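Uncharacterized protein (Staphylococcus aureus subsp. aureus, PDB 3H04) is of unknown function but has the make-up of an alpha/beta-hydrolase and probably works as a serine hydrolase, perhaps an esterase. Local coordinates at residues A[77-80]-A[81-85]; A[111-114]-A[115-119]; A[66-70]-A[71-75]. All coordinates share one frame; numbering follows the deposited sequence.

Contact 1. Residues A[77-80]-A[81-85]; sequences CIIE and DVYAS
C77 begins a run of four consecutive i to i+4 pairs on helix 75-91: its O takes the D81 N-H at 2.9 Å, and its thiol SG lies beside the carboxylate of D81, 4.2 Å from OD2. That carboxylate has its main partner elsewhere, in a salt bridge from OD2 to R68 NE in the loop before the helix. I78 comes next. The N-H of V82 approaches I78 O almost head-on, 2.8 Å from N to O and close to straight at 171°. The two side chains meet at an angle, with I78 CG2 4.1 Å from V82 CG2, and both are buried against helix 105-116, on L109 and I113 respectively. One residue on, I79 adds an aromatic contact. Its chi1 of -66° puts CG1 beside the backbone N and leaves CG2 anti to it, alongside Y83; this methyl sits over the centre of the tyrosine ring, 3.8 Å from the centroid, in a CH-pi contact. Y83 N also donates to I79 O. E80, the exposed member, contributes mainly backbone: its O accepts from A84 N at 3.0 Å, and A84 CB leans on that same oxygen. Beyond the helix, Y83 OH probably bonds to D116 OD2 on helix 105-116. The chemistry thus differs around the helix: D81 presents an ionic group to R68, I78 and V82 are aliphatic, with V82 near the probable nucleophile elbow but not touching it, and the ring of Y83, with I79 on one face, carries a polar hydroxyl across to the next helix.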
loop_
_atom_site.group_PDB
_atom_site.type_symbol
_atom_site.label_atom_id
_atom_site.label_comp_id
_atom_site.label_asym_id
_atom_site.label_seq_id
_atom_site.Cartn_x
_atom_site.Cartn_y
_atom_site.Cartn_z
ATOM N N CYS A 77 5.793 -14.235 0.561
ATOM C CA CYS A 77 7.056 -13.546 0.351
ATOM C C CYS A 77 6.947 -12.001 0.459
ATOM O O CYS A 77 7.826 -11.386 1.043
ATOM C CB CYS A 77 7.627 -13.967 -0.970
ATOM S SG CYS A 77 9.276 -13.325 -1.327
ATOM N N ILE A 78 5.890 -11.397 -0.126
ATOM C CA ILE A 78 5.654 -9.979 -0.016
ATOM C C ILE A 78 5.592 -9.537 1.465
ATOM O O ILE A 78 6.270 -8.594 1.884
ATOM C CB ILE A 78 4.370 -9.564 -0.782
ATOM C CG1 ILE A 78 4.595 -9.744 -2.308
ATOM C CG2 ILE A 78 3.923 -8.068 -0.351
ATOM C CD1 ILE A 78 3.425 -9.265 -3.182
ATOM N N ILE A 79 4.796 -10.252 2.249
ATOM C CA ILE A 79 4.616 -9.941 3.653
ATOM C C ILE A 79 5.939 -10.092 4.388
ATOM O O ILE A 79 6.302 -9.249 5.224
ATOM C CB ILE A 79 3.517 -10.798 4.268
ATOM C CG1 ILE A 79 2.170 -10.395 3.605
ATOM C CG2 ILE A 79 3.470 -10.636 5.810
ATOM C CD1 ILE A 79 1.006 -11.303 3.982
ATOM N N GLU A 80 6.695 -11.121 4.035
ATOM C CA GLU A 80 8.018 -11.299 4.650
ATOM C C GLU A 80 8.964 -10.138 4.302
ATOM O O GLU A 80 9.675 -9.652 5.155
ATOM C CB GLU A 80 8.654 -12.654 4.263
ATOM C CG GLU A 80 8.095 -13.799 5.058
ATOM C CD GLU A 80 8.616 -15.175 4.642
ATOM O OE1 GLU A 80 9.595 -15.259 3.833
ATOM O OE2 GLU A 80 8.024 -16.171 5.154
ATOM N N ASP A 81 8.965 -9.699 3.040
ATOM C CA ASP A 81 9.814 -8.562 2.623
ATOM C C ASP A 81 9.401 -7.272 3.326
ATOM O O ASP A 81 10.227 -6.484 3.765
ATOM C CB ASP A 81 9.720 -8.347 1.076
ATOM C CG ASP A 81 10.514 -9.387 0.248
ATOM O OD1 ASP A 81 11.209 -10.266 0.832
ATOM O OD2 ASP A 81 10.446 -9.303 -1.022
ATOM N N VAL A 82 8.100 -6.995 3.330
ATOM C CA VAL A 82 7.562 -5.803 3.961
ATOM C C VAL A 82 7.954 -5.733 5.468
ATOM O O VAL A 82 8.433 -4.713 5.960
ATOM C CB VAL A 82 6.009 -5.759 3.752
ATOM C CG1 VAL A 82 5.369 -4.746 4.699
ATOM C CG2 VAL A 82 5.689 -5.458 2.243
ATOM N N TYR A 83 7.769 -6.827 6.193
ATOM C CA TYR A 83 8.094 -6.856 7.619
ATOM C C TYR A 83 9.618 -6.809 7.861
ATOM O O TYR A 83 10.059 -6.228 8.832
ATOM C CB TYR A 83 7.476 -8.091 8.280
ATOM C CG TYR A 83 5.952 -8.129 8.434
ATOM C CD1 TYR A 83 5.107 -7.259 7.750
ATOM C CD2 TYR A 83 5.362 -9.099 9.254
ATOM C CE1 TYR A 83 3.705 -7.327 7.931
ATOM C CE2 TYR A 83 4.009 -9.201 9.402
ATOM C CZ TYR A 83 3.179 -8.303 8.770
ATOM O OH TYR A 83 1.838 -8.406 8.929
ATOM N N ALA A 84 10.423 -7.400 6.971
ATOM C CA ALA A 84 11.897 -7.320 7.115
ATOM C C ALA A 84 12.319 -5.860 6.890
ATOM O O ALA A 84 13.130 -5.346 7.621
ATOM C CB ALA A 84 12.618 -8.241 6.152
ATOM N N SER A 85 11.696 -5.172 5.934
ATOM C CA SER A 85 12.039 -3.780 5.673
ATOM C C SER A 85 11.502 -2.909 6.806
ATOM O O SER A 85 12.235 -2.070 7.364
ATOM C CB SER A 85 11.535 -3.310 4.298
ATOM O OG SER A 85 12.078 -4.143 3.260
#

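Contact 2. Residues A[111-114]-A[115-119]; sequences LLIA and RDRDI
L111 O and L112 O accept helical bonds from R115 N and D116 N before the turn tightens: I113 O takes only weak bonds from D116 N and R117 N, and R117 then leaves helical geometry. L112 and R115 run side by side. Leucine CD2 lies over one face of the guanidinium, offset toward its rim and 3.9 Å from NH2. The R115 chain, bent at chi3 (60°), turns its head back to D116 and grips side-on the carboxylate whose OD2 is also close to Y83 of helix 75-91. NH2 meets OD2 on the syn side in the guanidinium plane, whereas NE reaches OD1 at 2.9 Å from above the carboxylate plane. This is the helix end of a beta-alpha-beta unit, where helix 105-116 gives way to the link to strand 121-125. The R117 chain, bent at chi2, brings NH1 to D116 O at 2.9 Å from above the carbonyl plane, while NE goes on to D87; its CB rests 4.1 Å from I113 CG2. The chain then returns so that I119 CD1 lies 3.7 Å from A114 CB. Water 1 links the backbones of these two residues, donating to A114 O and accepting from I119 N, each 2.9 Å away.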
loop_
_atom_site.group_PDB
_atom_site.type_symbol
_atom_site.label_atom_id
_atom_site.label_comp_id
_atom_site.label_asym_id
_atom_site.label_seq_id
_atom_site.Cartn_x
_atom_site.Cartn_y
_atom_site.Cartn_z
ATOM N N LEU A 111 -1.739 -1.828 6.775
ATOM C CA LEU A 111 -2.647 -2.280 7.816
ATOM C C LEU A 111 -2.194 -3.586 8.438
ATOM O O LEU A 111 -2.408 -3.762 9.649
ATOM C CB LEU A 111 -4.067 -2.400 7.295
ATOM C CG LEU A 111 -4.789 -1.059 7.026
ATOM C CD1 LEU A 111 -5.872 -1.309 5.944
ATOM C CD2 LEU A 111 -5.388 -0.473 8.314
ATOM N N LEU A 112 -1.610 -4.507 7.642
ATOM C CA LEU A 112 -1.035 -5.754 8.223
ATOM C C LEU A 112 0.081 -5.430 9.240
ATOM O O LEU A 112 0.171 -6.025 10.378
ATOM C CB LEU A 112 -0.522 -6.702 7.133
ATOM C CG LEU A 112 -1.588 -7.291 6.171
ATOM C CD1 LEU A 112 -0.987 -8.265 5.119
ATOM C CD2 LEU A 112 -2.706 -7.999 6.998
ATOM N N ILE A 113 0.942 -4.497 8.853
ATOM C CA ILE A 113 1.991 -4.024 9.756
ATOM C C ILE A 113 1.338 -3.481 11.056
ATOM O O ILE A 113 1.724 -3.871 12.160
ATOM C CB ILE A 113 2.857 -2.918 9.159
ATOM C CG1 ILE A 113 3.822 -3.442 8.059
ATOM C CG2 ILE A 113 3.699 -2.296 10.314
ATOM C CD1 ILE A 113 4.490 -2.333 7.197
ATOM N N ALA A 114 0.324 -2.631 10.917
ATOM C CA ALA A 114 -0.408 -2.106 12.068
ATOM C C ALA A 114 -0.996 -3.181 12.994
ATOM O O ALA A 114 -1.086 -2.954 14.189
ATOM C CB ALA A 114 -1.524 -1.078 11.626
ATOM N N ARG A 115 -1.385 -4.337 12.458
ATOM C CA ARG A 115 -1.867 -5.421 13.302
ATOM C C ARG A 115 -0.706 -6.153 13.981
ATOM O O ARG A 115 -0.817 -6.545 15.134
ATOM C CB ARG A 115 -2.709 -6.405 12.469
ATOM C CG ARG A 115 -3.328 -7.555 13.264
ATOM C CD ARG A 115 -3.806 -8.679 12.364
ATOM N NE ARG A 115 -2.722 -9.256 11.556
ATOM C CZ ARG A 115 -2.926 -10.052 10.524
ATOM N NH1 ARG A 115 -4.178 -10.408 10.207
ATOM N NH2 ARG A 115 -1.914 -10.521 9.833
ATOM N N ASP A 116 0.402 -6.353 13.259
ATOM C CA ASP A 116 1.458 -7.273 13.699
ATOM C C ASP A 116 2.679 -6.608 14.365
ATOM O O ASP A 116 3.623 -7.289 14.757
ATOM C CB ASP A 116 1.903 -8.135 12.510
ATOM C CG ASP A 116 0.802 -9.064 12.026
ATOM O OD1 ASP A 116 -0.134 -9.357 12.804
ATOM O OD2 ASP A 116 0.858 -9.516 10.878
ATOM N N ARG A 117 2.680 -5.286 14.420
ATOM C CA ARG A 117 3.764 -4.533 15.029
ATOM C C ARG A 117 3.070 -3.453 15.824
ATOM O O ARG A 117 1.863 -3.279 15.684
ATOM C CB ARG A 117 4.633 -3.906 13.971
ATOM C CG ARG A 117 5.400 -4.916 13.058
ATOM C CD ARG A 117 6.418 -5.678 13.882
ATOM N NE ARG A 117 7.250 -6.583 13.096
ATOM C CZ ARG A 117 6.931 -7.835 12.790
ATOM N NH1 ARG A 117 5.780 -8.360 13.207
ATOM N NH2 ARG A 117 7.771 -8.587 12.069
ATOM N N ASP A 118 3.815 -2.692 16.603
ATOM C CA ASP A 118 3.228 -1.650 17.404
ATOM C C ASP A 118 3.598 -0.312 16.799
ATOM O O ASP A 118 4.760 0.074 16.822
ATOM C CB ASP A 118 3.726 -1.774 18.854
ATOM C CG ASP A 118 3.121 -2.979 19.566
ATOM O OD1 ASP A 118 1.882 -3.213 19.415
ATOM O OD2 ASP A 118 3.896 -3.720 20.229
ATOM N N ILE A 119 2.630 0.359 16.177
ATOM C CA ILE A 119 2.875 1.655 15.521
ATOM C C ILE A 119 1.870 2.693 15.983
ATOM O O ILE A 119 0.896 2.358 16.639
ATOM C CB ILE A 119 2.861 1.526 13.966
ATOM C CG1 ILE A 119 1.466 1.326 13.413
ATOM C CG2 ILE A 119 3.848 0.386 13.515
ATOM C CD1 ILE A 119 1.434 1.159 11.916
HETATM O O HOH W 1 0.081 -1.012 15.923
#

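Contact 3. Residues A[66-70]-A[71-75]; sequences SYRLL and PEVSL
R68 and V73 cross at about a right angle where the chain doubles back, in the loop that leads from strand 60-65 to helix 75-91 of the alpha/beta-hydrolase fold. The reversal is a type VI turn, L69 to E72, with a cis peptide between L70 and P71. V73 sets both methyls against the arginine: CG1 and CG2 are each 3.9 Å from R68 CB, and CG1 extends to CD. Its chi1 of -56° places CG2 in the crowded position between N and carbonyl carbon, where it also abuts the backbone oxygens of R68 and L69. Past this aliphatic stem, the R68 guanidinium leaves the turn for a salt bridge with D12. L70 starts out from its CA away from the second half of the turn, yet CD2 lies close on V73 O, at 3.2 Å, and near L75 N, where the helix starts; the L70 side chain also packs on I78 and I189. Inside the turn, L69 O is the shared acceptor, but its bonds from E72 N and V73 N are both weak. E72 bends at chi2 (91°), which swings its carboxylate back toward L69 O, OE1 in a salt bridge with R172 and OE2 taking the backbone N-H of S160. S74 finishes the loop as N-cap of the helix, its OG weakly bonded to D76 N and C77 N. Between the two ends of the turn sits water 2, 2.7 Å from L69 O and 2.7 Å from E72 OE1.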
loop_
_atom_site.group_PDB
_atom_site.type_symbol
_atom_site.label_atom_id
_atom_site.label_comp_id
_atom_site.label_asym_id
_atom_site.label_seq_id
_atom_site.Cartn_x
_atom_site.Cartn_y
_atom_site.Cartn_z
ATOM N N SER A 66 10.531 -1.151 -0.328
ATOM C CA SER A 66 10.340 -2.014 -1.490
ATOM C C SER A 66 10.045 -3.431 -1.056
ATOM O O SER A 66 10.400 -3.837 0.067
ATOM C CB SER A 66 11.574 -1.951 -2.380
ATOM O OG SER A 66 11.663 -0.612 -2.913
ATOM N N TYR A 67 9.353 -4.168 -1.932
ATOM C CA TYR A 67 9.086 -5.584 -1.718
ATOM C C TYR A 67 9.057 -6.253 -3.091
ATOM O O TYR A 67 8.778 -5.591 -4.083
ATOM C CB TYR A 67 7.743 -5.787 -0.996
ATOM C CG TYR A 67 6.602 -5.088 -1.667
ATOM C CD1 TYR A 67 5.851 -5.739 -2.652
ATOM C CD2 TYR A 67 6.246 -3.797 -1.330
ATOM C CE1 TYR A 67 4.787 -5.088 -3.281
ATOM C CE2 TYR A 67 5.170 -3.143 -1.943
ATOM C CZ TYR A 67 4.453 -3.813 -2.912
ATOM O OH TYR A 67 3.441 -3.174 -3.552
ATOM N N ARG A 68 9.311 -7.561 -3.124
ATOM C CA ARG A 68 9.245 -8.321 -4.378
ATOM C C ARG A 68 7.787 -8.450 -4.845
ATOM O O ARG A 68 6.858 -8.595 -4.066
ATOM C CB ARG A 68 9.982 -9.657 -4.216
ATOM C CG ARG A 68 11.513 -9.494 -4.276
ATOM C CD ARG A 68 12.248 -10.784 -3.914
ATOM N NE ARG A 68 12.227 -11.053 -2.482
ATOM C CZ ARG A 68 12.857 -12.084 -1.928
ATOM N NH1 ARG A 68 13.525 -12.959 -2.695
ATOM N NH2 ARG A 68 12.814 -12.257 -0.627
ATOM N N LEU A 69 7.570 -8.352 -6.140
ATOM C CA LEU A 69 6.231 -8.357 -6.668
ATOM C C LEU A 69 5.699 -9.721 -7.057
ATOM O O LEU A 69 6.467 -10.645 -7.432
ATOM C CB LEU A 69 6.202 -7.440 -7.889
ATOM C CG LEU A 69 6.655 -5.995 -7.650
ATOM C CD1 LEU A 69 6.900 -5.231 -8.994
ATOM C CD2 LEU A 69 5.748 -5.200 -6.696
ATOM N N LEU A 70 4.368 -9.839 -7.035
ATOM C CA LEU A 70 3.707 -10.947 -7.743
ATOM C C LEU A 70 3.854 -10.737 -9.252
ATOM O O LEU A 70 3.937 -9.619 -9.697
ATOM C CB LEU A 70 2.237 -11.053 -7.389
ATOM C CG LEU A 70 1.752 -11.002 -5.946
ATOM C CD1 LEU A 70 0.248 -10.790 -6.063
ATOM C CD2 LEU A 70 2.094 -12.257 -5.209
ATOM N N PRO A 71 3.858 -11.819 -10.055
ATOM C CA PRO A 71 3.656 -13.208 -9.656
ATOM C C PRO A 71 4.942 -13.999 -9.438
ATOM O O PRO A 71 4.885 -15.197 -9.226
ATOM C CB PRO A 71 2.907 -13.764 -10.863
ATOM C CG PRO A 71 3.602 -13.084 -12.026
ATOM C CD PRO A 71 3.783 -11.657 -11.519
ATOM N N GLU A 72 6.094 -13.358 -9.522
ATOM C CA GLU A 72 7.360 -14.102 -9.445
ATOM C C GLU A 72 7.645 -14.560 -8.016
ATOM O O GLU A 72 8.389 -15.512 -7.821
ATOM C CB GLU A 72 8.547 -13.286 -9.943
ATOM C CG GLU A 72 8.438 -12.879 -11.404
ATOM C CD GLU A 72 7.754 -11.523 -11.637
ATOM O OE1 GLU A 72 7.099 -10.964 -10.714
ATOM O OE2 GLU A 72 7.889 -11.028 -12.767
ATOM N N VAL A 73 7.040 -13.892 -7.030
ATOM C CA VAL A 73 7.003 -14.417 -5.651
ATOM C C VAL A 73 5.545 -14.462 -5.227
ATOM O O VAL A 73 4.671 -13.944 -5.946
ATOM C CB VAL A 73 7.786 -13.554 -4.674
ATOM C CG1 VAL A 73 9.271 -13.374 -5.155
ATOM C CG2 VAL A 73 7.033 -12.184 -4.400
ATOM N N SER A 74 5.272 -15.091 -4.087
ATOM C CA SER A 74 3.917 -15.148 -3.560
ATOM C C SER A 74 3.642 -14.009 -2.543
ATOM O O SER A 74 4.543 -13.291 -2.103
ATOM C CB SER A 74 3.681 -16.489 -2.851
ATOM O OG SER A 74 4.274 -16.450 -1.548
ATOM N N LEU A 75 2.386 -13.867 -2.142
ATOM C CA LEU A 75 2.043 -12.901 -1.107
ATOM C C LEU A 75 2.733 -13.216 0.240
ATOM O O LEU A 75 3.007 -12.304 1.010
ATOM C CB LEU A 75 0.526 -12.821 -0.898
ATOM C CG LEU A 75 -0.017 -11.890 0.188
ATOM C CD1 LEU A 75 0.362 -10.408 -0.065
ATOM C CD2 LEU A 75 -1.532 -11.981 0.308
HETATM O O HOH W 2 8.768 -10.063 -8.812
#

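Overall arrangement
Contacts 3 and 1 follow each other on one connection, the loop after strand 60-65 and then helix 75-91, their centres about 10 Å apart; contact 2 ends the neighbouring helix 105-116, its centre about 20 Å from that of contact 3. Each has four buried residues, but only contact 1 includes an exposed touching residue, E80; the rest are partly exposed. Contact 1 has regular i to i+4 bonds and an apolar flank packed on contact 2 through V82 and I113. Contact 2 is where the helix ends, so weak bonds, water and arginine-aspartate pairing take over. Contact 3 relies on a cis-proline turn and outside ionic partners. Contact 1 touches both others, whereas contacts 2 and 3 stay apart.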